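Alkaline serine protease (Pseudoalteromonas sp., PDB 1Y9Z) probably cleaves peptide bonds as a cold-adapted subtilisin-like serine endopeptidase, in which a beta-barrel domain is inserted into the alpha/beta catalytic domain. Local coordinates at residues A[289-292]-A[293-297]. Numbering follows the deposited sequence.
Sequences YPEI and NSTKA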
# COMPACT_ATOMS: atom_id res chain seq x y z
N TYR A 289 -11.60 17.28 0.99
CA TYR A 289 -11.75 16.18 0.03
C TYR A 289 -12.40 16.74 -1.24
O TYR A 289 -13.60 16.58 -1.44
CB TYR A 289 -12.61 15.09 0.66
CG TYR A 289 -12.03 14.55 1.94
CD1 TYR A 289 -10.98 13.64 1.93
CD2 TYR A 289 -12.51 14.98 3.18
CE1 TYR A 289 -10.41 13.17 3.11
CE2 TYR A 289 -11.94 14.52 4.37
CZ TYR A 289 -10.89 13.62 4.33
OH TYR A 289 -10.32 13.17 5.50
N PRO A 290 -11.60 17.38 -2.10
CA PRO A 290 -12.02 17.99 -3.37
C PRO A 290 -12.25 17.10 -4.59
O PRO A 290 -12.62 17.61 -5.65
CB PRO A 290 -10.90 18.99 -3.63
CG PRO A 290 -9.70 18.22 -3.20
CD PRO A 290 -10.15 17.60 -1.88
N GLU A 291 -12.05 15.80 -4.47
CA GLU A 291 -12.24 14.91 -5.61
C GLU A 291 -13.58 15.12 -6.32
O GLU A 291 -13.66 15.05 -7.54
CB GLU A 291 -12.12 13.44 -5.17
CG GLU A 291 -11.88 12.46 -6.31
CD GLU A 291 -10.53 12.65 -6.98
OE1 GLU A 291 -10.22 11.92 -7.95
OE2 GLU A 291 -9.76 13.53 -6.53
N ILE A 292 -14.61 15.41 -5.54
CA ILE A 292 -15.96 15.62 -6.08
C ILE A 292 -16.09 16.79 -7.06
O ILE A 292 -16.96 16.78 -7.92
CB ILE A 292 -16.98 15.82 -4.93
CG1 ILE A 292 -18.40 15.89 -5.49
CG2 ILE A 292 -16.65 17.09 -4.16
CD1 ILE A 292 -18.86 14.60 -6.17
N ASN A 293 -15.22 17.78 -6.94
CA ASN A 293 -15.30 18.94 -7.83
C ASN A 293 -15.08 18.62 -9.30
O ASN A 293 -15.96 18.88 -10.13
CB ASN A 293 -14.32 20.02 -7.36
CG ASN A 293 -14.67 20.55 -5.99
OD1 ASN A 293 -15.81 20.93 -5.73
ND2 ASN A 293 -13.69 20.58 -5.09
N SER A 294 -13.93 18.06 -9.64
CA SER A 294 -13.65 17.71 -11.04
C SER A 294 -14.59 16.60 -11.49
O SER A 294 -15.07 16.60 -12.63
CB SER A 294 -12.20 17.24 -11.20
OG SER A 294 -11.29 18.32 -11.07
N THR A 295 -14.86 15.65 -10.60
CA THR A 295 -15.73 14.53 -10.90
C THR A 295 -17.14 14.99 -11.26
O THR A 295 -17.71 14.56 -12.26
CB THR A 295 -15.81 13.55 -9.72
OG1 THR A 295 -14.48 13.15 -9.35
CG2 THR A 295 -16.62 12.32 -10.09
N LYS A 296 -17.71 15.86 -10.42
CA LYS A 296 -19.07 16.36 -10.66
C LYS A 296 -19.16 17.23 -11.90
O LYS A 296 -20.19 17.25 -12.57
CB LYS A 296 -19.57 17.13 -9.43
CG LYS A 296 -21.02 17.57 -9.54
CD LYS A 296 -21.50 18.22 -8.25
CE LYS A 296 -22.95 18.63 -8.35
NZ LYS A 296 -23.44 19.22 -7.07
N ALA A 297 -18.10 17.97 -12.20
CA ALA A 297 -18.10 18.83 -13.38
C ALA A 297 -18.41 17.96 -14.59
O ALA A 297 -19.21 18.33 -15.46
CB ALA A 297 -16.74 19.49 -13.55
O HOH W 1 -11.48 17.89 -7.98
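The first turn of helix 291-300, the crossover helix of the beta-alpha-beta unit formed with strands 275-280 and 305-309 in the inserted beta-barrel domain, opens where Pro290 O accepts Asn293 N at 2.9 Å. Proline suits this entry: its ring fixes phi, and it has no amide hydrogen to offer. Its CB also packs 3.5 Å from ND2 of Asn293, whose amide nitrogen lies beside Pro290 O, near the plane of that carbonyl. A water donates to Pro290 O at 2.6 Å and accepts from Ser294 N, bridging a place where a direct bond would be too long, since Pro290 O and Ser294 N stand 4.2 Å apart. At the next carbonyl, Glu291 O accepts a hydrogen bond from the Thr295 hydroxyl: with OG1 beside its own backbone N (chi1 -55°), OG1 reaches back to that carbonyl at 2.7 Å, 43° out of its plane, while the Thr295 N bond to the same oxygen is weak. Regular helix is reached with Lys296 N to Ile292 O, 2.8 Å. Beside this bond, Ile292 CD1 meets Lys296 CB at 4.2 Å, the two side chains running the same way; the extended lysine chain carries NZ onward to a salt bridge with Asp328. Glu291 and Thr295 face inward against Leu322 and Val308, and the glutamate carboxylate is paired with Arg281. The chemistry implies a helix start secured by mixed means: water joins Pro290 O to Ser294 N, and a threonine hydroxyl, itself buried, finds its acceptor in Glu291 O and reinforces a long backbone bond.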